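Local coordinates for protein putative O-GlcNAcase nagJ (PDB 6PV5) that probably cleaves terminal N-acetylhexosamine residues from glycans, this piece of the longer protein holding the family 84 catalytic barrel, an N-terminal domain and a helical region, at residues Ser124-Asp129 against Arg148-Thr153; Ala190-Phe195 against Ala219-Pro224. One frame throughout, in Å; residues are numbered along the deposited sequence.

Interaction 1: Ser124-Asp129 against Arg148-Thr153; sequences SSISKD and RGNDET
Asn150 meets the loop 124-129 through the amide nitrogen of its side chain, which donates two hydrogen bonds to backbone carbonyls two residues apart. ND2 lies 2.8 Å from Ile126 O and, with its second N-H, 2.8 Å from Lys128 O, so that one amide group spans the bend of the chain at Ser127. Both bonds are bent at the hydrogen, 144° to Ile126 O and 138° to Lys128 O. At Ile126 the donor stands above the carbonyl plane, whereas at Lys128 it is moderately tilted from it. The chi1 of -67° sets CG beside the backbone N of Asn150 and turns the amide toward the loop.

Van der Waals contacts are few. Ile126 crosses the Asn150 side chain at about a right angle, its CG2 methyl 3.5 Å from ND2, while the rest of the isoleucine leads away. Farther along, Asp151 OD2 touches the backbone of the loop at Asp129 CA, 3.4 Å away.

The carboxylate of Asp151 is engaged mainly beyond these residues. OD2 accepts a hydrogen bond from Glu130 N, and OD1 one from Gly154 N, making Asp151 the N-cap of helix 152-163. Lys128 N adds a further tie, to Glu183 OE1.

At the surface of the N-terminal domain, the contact thus joins the loop between helix 113-118 and strand 132-137 to the turn linking strand 144-149 to helix 152-163. Because both acceptors are main-chain carbonyls, the grip depends on the loop's backbone path more than on its side chains, and the paired bonds fix the amide flip of Asn150.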
ATOM      1  N   SER A 124      18.478  24.090   4.151  1.00 89.19           N
ATOM      2  CA  SER A 124      17.678  23.043   4.773  1.00 85.96           C
ATOM      3  C   SER A 124      16.479  23.613   5.534  1.00 92.65           C
ATOM      4  O   SER A 124      16.621  24.146   6.635  1.00100.49           O
ATOM      5  CB  SER A 124      18.523  22.178   5.669  1.00 83.54           C
ATOM      6  OG  SER A 124      19.796  21.955   5.088  1.00 84.99           O
ATOM      7  N   SER A 125      15.296  23.495   4.921  1.00 91.91           N
ATOM      8  CA  SER A 125      14.027  23.498   5.632  1.00 83.01           C
ATOM      9  C   SER A 125      13.328  22.158   5.387  1.00 85.15           C
ATOM     10  O   SER A 125      12.241  22.087   4.812  1.00 74.74           O
ATOM     11  CB  SER A 125      13.166  24.681   5.265  1.00 83.98           C
ATOM     12  OG  SER A 125      12.541  24.485   4.006  1.00 86.13           O
ATOM     13  N   ILE A 126      14.033  21.091   5.776  1.00 77.95           N
ATOM     14  CA  ILE A 126      13.473  19.767   5.974  1.00 71.65           C
ATOM     15  C   ILE A 126      13.495  19.532   7.480  1.00 68.43           C
ATOM     16  O   ILE A 126      14.555  19.286   8.052  1.00 78.58           O
ATOM     17  CB  ILE A 126      14.304  18.710   5.206  1.00 69.83           C
ATOM     18  CG1 ILE A 126      14.181  18.858   3.685  1.00 67.40           C
ATOM     19  CG2 ILE A 126      13.976  17.296   5.663  1.00 69.19           C
ATOM     20  CD1 ILE A 126      12.791  18.597   3.138  1.00 69.06           C
ATOM     21  N   SER A 127      12.328  19.639   8.120  1.00 69.29           N
ATOM     22  CA  SER A 127      12.262  19.627   9.574  1.00 68.39           C
ATOM     23  C   SER A 127      11.703  18.310  10.106  1.00 66.48           C
ATOM     24  O   SER A 127      12.054  17.889  11.208  1.00 72.07           O
ATOM     25  CB  SER A 127      11.474  20.806  10.088  1.00 68.07           C
ATOM     26  OG  SER A 127      10.217  20.891   9.432  1.00 76.42           O
ATOM     27  N   LYS A 128      10.830  17.667   9.322  1.00 64.29           N
ATOM     28  CA  LYS A 128      10.049  16.547   9.819  1.00 57.95           C
ATOM     29  C   LYS A 128      10.966  15.361  10.081  1.00 51.34           C
ATOM     30  O   LYS A 128      12.017  15.224   9.459  1.00 50.02           O
ATOM     31  CB  LYS A 128       8.953  16.186   8.813  1.00 62.54           C
ATOM     32  CG  LYS A 128       7.568  15.953   9.402  1.00 65.68           C
ATOM     33  CD  LYS A 128       6.479  15.945   8.346  1.00 69.74           C
ATOM     34  CE  LYS A 128       6.399  17.244   7.570  1.00 74.08           C
ATOM     35  NZ  LYS A 128       5.566  17.102   6.354  1.00 80.46           N
ATOM     36  N   ASP A 129      10.532  14.494  10.996  1.00 53.87           N
ATOM     37  CA  ASP A 129      11.140  13.188  11.198  1.00 56.70           C
ATOM     38  C   ASP A 129      11.081  12.392   9.892  1.00 55.78           C
ATOM     39  O   ASP A 129      10.134  12.539   9.114  1.00 47.82           O
ATOM     40  CB  ASP A 129      10.458  12.442  12.348  1.00 60.41           C
ATOM     41  CG  ASP A 129       9.925  13.358  13.446  1.00 71.09           C
ATOM     42  OD1 ASP A 129       9.249  14.365  13.106  1.00 72.05           O
ATOM     43  OD2 ASP A 129      10.173  13.056  14.636  1.00 69.54           O
ATOM     44  N   ARG A 148      22.321  13.314   4.037  1.00 63.04           N
ATOM     45  CA  ARG A 148      22.080  13.886   5.358  1.00 62.67           C
ATOM     46  C   ARG A 148      20.618  13.709   5.772  1.00 57.11           C
ATOM     47  O   ARG A 148      19.731  14.380   5.250  1.00 61.67           O
ATOM     48  CB  ARG A 148      22.484  15.366   5.412  1.00 58.35           C
ATOM     49  CG  ARG A 148      22.638  15.909   6.829  1.00 63.25           C
ATOM     50  CD  ARG A 148      22.263  17.372   7.002  1.00 62.10           C
ATOM     51  N   GLY A 149      20.388  12.825   6.744  1.00 53.44           N
ATOM     52  CA  GLY A 149      19.067  12.638   7.314  1.00 58.54           C
ATOM     53  C   GLY A 149      18.798  13.636   8.433  1.00 62.30           C
ATOM     54  O   GLY A 149      19.697  14.372   8.832  1.00 66.48           O
ATOM     55  N   ASN A 150      17.551  13.661   8.916  1.00 58.83           N
ATOM     56  CA  ASN A 150      17.210  14.375  10.134  1.00 58.99           C
ATOM     57  C   ASN A 150      17.268  13.397  11.296  1.00 55.70           C
ATOM     58  O   ASN A 150      17.071  13.791  12.439  1.00 66.71           O
ATOM     59  CB  ASN A 150      15.802  14.970  10.105  1.00 59.38           C
ATOM     60  CG  ASN A 150      15.635  16.083   9.097  1.00 62.34           C
ATOM     61  OD1 ASN A 150      16.574  16.451   8.394  1.00 67.49           O
ATOM     62  ND2 ASN A 150      14.435  16.631   9.025  1.00 68.06           N
ATOM     63  N   ASP A 151      17.524  12.124  10.984  1.00 53.25           N
ATOM     64  CA  ASP A 151      17.468  11.058  11.973  1.00 51.18           C
ATOM     65  C   ASP A 151      17.919   9.755  11.319  1.00 48.76           C
ATOM     66  O   ASP A 151      18.202   9.722  10.127  1.00 55.14           O
ATOM     67  CB  ASP A 151      16.076  10.963  12.606  1.00 58.66           C
ATOM     68  CG  ASP A 151      14.932  11.089  11.605  1.00 63.11           C
ATOM     69  OD1 ASP A 151      15.207  11.068  10.382  1.00 63.91           O
ATOM     70  OD2 ASP A 151      13.771  11.228  12.050  1.00 66.87           O
ATOM     71  N   GLU A 152      17.965   8.680  12.110  1.00 51.75           N
ATOM     72  CA  GLU A 152      18.497   7.406  11.660  1.00 61.41           C
ATOM     73  C   GLU A 152      17.660   6.847  10.512  1.00 61.75           C
ATOM     74  O   GLU A 152      18.202   6.224   9.600  1.00 62.06           O
ATOM     75  CB  GLU A 152      18.638   6.432  12.829  1.00 70.33           C
ATOM     76  CG  GLU A 152      20.019   6.482  13.466  1.00 78.14           C
ATOM     77  CD  GLU A 152      20.179   5.689  14.751  1.00 80.91           C
ATOM     78  OE1 GLU A 152      19.567   6.087  15.756  1.00 84.57           O
ATOM     79  OE2 GLU A 152      20.912   4.676  14.740  1.00 83.19           O
ATOM     80  N   THR A 153      16.346   7.094  10.559  1.00 59.74           N
ATOM     81  CA  THR A 153      15.454   6.617   9.514  1.00 54.68           C
ATOM     82  C   THR A 153      15.678   7.438   8.254  1.00 51.06           C
ATOM     83  O   THR A 153      15.797   6.870   7.172  1.00 54.45           O
ATOM     84  CB  THR A 153      13.987   6.657   9.952  1.00 53.13           C
ATOM     85  OG1 THR A 153      13.868   5.704  11.009  1.00 51.11           O
ATOM     86  CG2 THR A 153      13.040   6.310   8.824  1.00 48.47           C
TER

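Interaction 2: Ala190-Phe195 against Ala219-Pro224; sequences AVVEGF and AYIYAP
The Tyr220 ring meets Glu193 at its edge, where OE2 lies near the ring plane and accepts a hydrogen bond from Tyr220 OH at 2.9 Å. The two side chains run alongside each other, carboxylate and ring planes 41° apart, and the hydroxyl reaches OE2 on the anti side, 28° out of the carboxylate plane. OE2 also forms a salt bridge with Arg205 NE, and OE1 accepts a hydrogen bond from Trp200 N, so this buried charge is held from several directions. Pro224 CG lies 3.4 Å above one face of the Tyr222 ring, offset toward its rim, and Tyr220 CE2 lies at that ring's edge.

Strands 188-192 and 219-222 are the first two of the eight-stranded parallel barrel, a TIM-barrel fold, joined by helix 202-214 in a beta-alpha-beta unit. Ile221 bonds both ways to the first strand: its N to Val191 O at 2.8 Å, its O to Glu193 N at 3.1 Å. Val191 N to Ala219 O continues the pairing. On the sheet face carrying Val192 and Ile221, Ala190 CB meets Ala219 CB at 3.7 Å. Val192 CG2, anti to its own nitrogen, packs on Ile221 CB at 3.8 Å and also reaches Ala223 CB; the side chain of Ala223 is about 11 Å from that of Asp305, the predicted proton donor.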
ATOM      1  N   ALA A 190       1.681   2.476   6.673  1.00 28.90           N
ATOM      2  CA  ALA A 190       1.710   1.102   7.138  1.00 27.60           C
ATOM      3  C   ALA A 190       0.955   0.194   6.167  1.00 30.20           C
ATOM      4  O   ALA A 190       0.165   0.641   5.330  1.00 27.55           O
ATOM      5  CB  ALA A 190       1.057   1.023   8.498  1.00 26.82           C
ATOM      6  N   VAL A 191       1.187  -1.105   6.343  1.00 28.67           N
ATOM      7  CA  VAL A 191       0.331  -2.147   5.815  1.00 28.04           C
ATOM      8  C   VAL A 191      -0.140  -2.941   7.019  1.00 27.42           C
ATOM      9  O   VAL A 191       0.664  -3.215   7.902  1.00 31.27           O
ATOM     10  CB  VAL A 191       1.106  -3.015   4.800  1.00 27.32           C
ATOM     11  CG1 VAL A 191       0.308  -4.208   4.289  1.00 27.68           C
ATOM     12  CG2 VAL A 191       1.632  -2.182   3.645  1.00 27.60           C
ATOM     13  N   VAL A 192      -1.442  -3.265   7.070  1.00 27.82           N
ATOM     14  CA  VAL A 192      -1.968  -4.152   8.099  1.00 26.54           C
ATOM     15  C   VAL A 192      -2.300  -5.486   7.436  1.00 30.59           C
ATOM     16  O   VAL A 192      -2.914  -5.511   6.379  1.00 31.31           O
ATOM     17  CB  VAL A 192      -3.194  -3.571   8.843  1.00 24.70           C
ATOM     18  CG1 VAL A 192      -4.332  -3.162   7.891  1.00 22.31           C
ATOM     19  CG2 VAL A 192      -3.689  -4.525   9.942  1.00 22.66           C
ATOM     20  N   GLU A 193      -1.883  -6.592   8.055  1.00 31.16           N
ATOM     21  CA  GLU A 193      -2.416  -7.891   7.680  1.00 31.50           C
ATOM     22  C   GLU A 193      -3.816  -8.057   8.267  1.00 30.77           C
ATOM     23  O   GLU A 193      -4.012  -8.768   9.247  1.00 35.33           O
ATOM     24  CB  GLU A 193      -1.451  -9.009   8.086  1.00 32.80           C
ATOM     25  CG  GLU A 193      -1.777 -10.337   7.412  1.00 33.12           C
ATOM     26  CD  GLU A 193      -0.762 -11.474   7.496  1.00 31.42           C
ATOM     27  OE1 GLU A 193      -1.198 -12.627   7.487  1.00 31.13           O
ATOM     28  OE2 GLU A 193       0.455 -11.204   7.535  1.00 33.64           O
ATOM     29  N   GLY A 194      -4.813  -7.431   7.637  1.00 29.71           N
ATOM     30  CA  GLY A 194      -6.136  -7.419   8.229  1.00 27.85           C
ATOM     31  C   GLY A 194      -7.219  -8.080   7.376  1.00 29.76           C
ATOM     32  O   GLY A 194      -8.393  -7.859   7.628  1.00 28.66           O
ATOM     33  N   PHE A 195      -6.854  -8.924   6.401  1.00 30.80           N
ATOM     34  CA  PHE A 195      -7.863  -9.640   5.623  1.00 29.95           C
ATOM     35  C   PHE A 195      -8.270 -10.926   6.343  1.00 35.60           C
ATOM     36  O   PHE A 195      -7.460 -11.498   7.081  1.00 33.30           O
ATOM     37  CB  PHE A 195      -7.300 -10.046   4.255  1.00 29.66           C
ATOM     38  CG  PHE A 195      -5.890 -10.565   4.326  1.00 28.04           C
ATOM     39  CD1 PHE A 195      -5.642 -11.884   4.680  1.00 26.76           C
ATOM     40  CD2 PHE A 195      -4.819  -9.716   4.108  1.00 27.02           C
ATOM     41  CE1 PHE A 195      -4.347 -12.359   4.774  1.00 25.67           C
ATOM     42  CE2 PHE A 195      -3.523 -10.190   4.222  1.00 28.52           C
ATOM     43  CZ  PHE A 195      -3.295 -11.504   4.573  1.00 27.39           C
ATOM     44  N   ALA A 219       5.762   0.974   8.703  1.00 31.66           N
ATOM     45  CA  ALA A 219       5.148   0.108   9.695  1.00 29.39           C
ATOM     46  C   ALA A 219       4.456  -1.098   9.068  1.00 31.24           C
ATOM     47  O   ALA A 219       3.882  -1.018   7.987  1.00 29.36           O
ATOM     48  CB  ALA A 219       4.173   0.891  10.545  1.00 31.02           C
ATOM     49  N   TYR A 220       4.455  -2.193   9.824  1.00 30.66           N
ATOM     50  CA  TYR A 220       3.702  -3.382   9.498  1.00 33.02           C
ATOM     51  C   TYR A 220       2.872  -3.768  10.708  1.00 31.77           C
ATOM     52  O   TYR A 220       3.419  -4.084  11.761  1.00 34.09           O
ATOM     53  CB  TYR A 220       4.666  -4.500   9.075  1.00 35.64           C
ATOM     54  CG  TYR A 220       4.071  -5.882   9.042  1.00 34.92           C
ATOM     55  CD1 TYR A 220       3.017  -6.190   8.190  1.00 36.58           C
ATOM     56  CD2 TYR A 220       4.567  -6.891   9.854  1.00 36.79           C
ATOM     57  CE1 TYR A 220       2.457  -7.455   8.169  1.00 35.72           C
ATOM     58  CE2 TYR A 220       4.029  -8.169   9.832  1.00 36.01           C
ATOM     59  CZ  TYR A 220       2.973  -8.454   8.983  1.00 38.21           C
ATOM     60  OH  TYR A 220       2.437  -9.712   8.948  1.00 35.39           O
ATOM     61  N   ILE A 221       1.545  -3.758  10.549  1.00 30.39           N
ATOM     62  CA  ILE A 221       0.672  -4.116  11.650  1.00 28.17           C
ATOM     63  C   ILE A 221       0.347  -5.601  11.583  1.00 29.96           C
ATOM     64  O   ILE A 221      -0.404  -6.076  10.726  1.00 33.20           O
ATOM     65  CB  ILE A 221      -0.578  -3.208  11.729  1.00 27.92           C
ATOM     66  CG1 ILE A 221      -0.192  -1.727  11.751  1.00 27.21           C
ATOM     67  CG2 ILE A 221      -1.424  -3.576  12.935  1.00 25.64           C
ATOM     68  CD1 ILE A 221      -1.373  -0.790  11.774  1.00 28.18           C
ATOM     69  N   TYR A 222       0.927  -6.340  12.528  1.00 33.98           N
ATOM     70  CA  TYR A 222       0.731  -7.772  12.622  1.00 31.43           C
ATOM     71  C   TYR A 222      -0.605  -8.068  13.288  1.00 33.74           C
ATOM     72  O   TYR A 222      -0.726  -8.074  14.516  1.00 38.09           O
ATOM     73  CB  TYR A 222       1.937  -8.405  13.317  1.00 32.73           C
ATOM     74  CG  TYR A 222       1.889  -9.907  13.403  1.00 33.06           C
ATOM     75  CD1 TYR A 222       2.314 -10.700  12.343  1.00 32.36           C
ATOM     76  CD2 TYR A 222       1.423 -10.538  14.546  1.00 35.86           C
ATOM     77  CE1 TYR A 222       2.266 -12.086  12.418  1.00 36.49           C
ATOM     78  CE2 TYR A 222       1.373 -11.921  14.634  1.00 36.14           C
ATOM     79  CZ  TYR A 222       1.820 -12.697  13.576  1.00 35.63           C
ATOM     80  OH  TYR A 222       1.759 -14.063  13.667  1.00 39.09           O
ATOM     81  N   ALA A 223      -1.626  -8.323  12.470  1.00 34.62           N
ATOM     82  CA  ALA A 223      -2.965  -8.511  13.015  1.00 36.49           C
ATOM     83  C   ALA A 223      -3.667  -9.725  12.397  1.00 37.97           C
ATOM     84  O   ALA A 223      -4.863  -9.676  12.135  1.00 35.38           O
ATOM     85  CB  ALA A 223      -3.756  -7.230  12.849  1.00 36.53           C
ATOM     86  N   PRO A 224      -2.994 -10.889  12.223  1.00 43.68           N
ATOM     87  CA  PRO A 224      -3.567 -11.984  11.445  1.00 40.66           C
ATOM     88  C   PRO A 224      -4.747 -12.592  12.189  1.00 42.63           C
ATOM     89  O   PRO A 224      -4.590 -13.078  13.313  1.00 44.43           O
ATOM     90  CB  PRO A 224      -2.438 -13.022  11.321  1.00 44.74           C
ATOM     91  CG  PRO A 224      -1.196 -12.344  11.882  1.00 42.81           C
ATOM     92  CD  PRO A 224      -1.692 -11.252  12.811  1.00 41.30           C
TER

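How the interactions relate
Interaction 1 comes first along the chain and closes before interaction 2 opens. Their centres are 27 Å apart and their nearest atoms about 9 Å, without touching. Interaction 1 belongs to the N-terminal domain related to domain 2 of family 20 glycosidases, where it ties the loop ahead of strand 132-137 to the junction of strand 144-149 and helix 152-163 at the surface. Interaction 2 is buried in the catalytic domain. They share no sheet or helix; the chain passes from strand 174-182 of one domain to strand 188-192 of the other. Lys128 of interaction 1 bonds to Glu183 in that link, whereas interaction 2 builds the probable catalytic barrel itself.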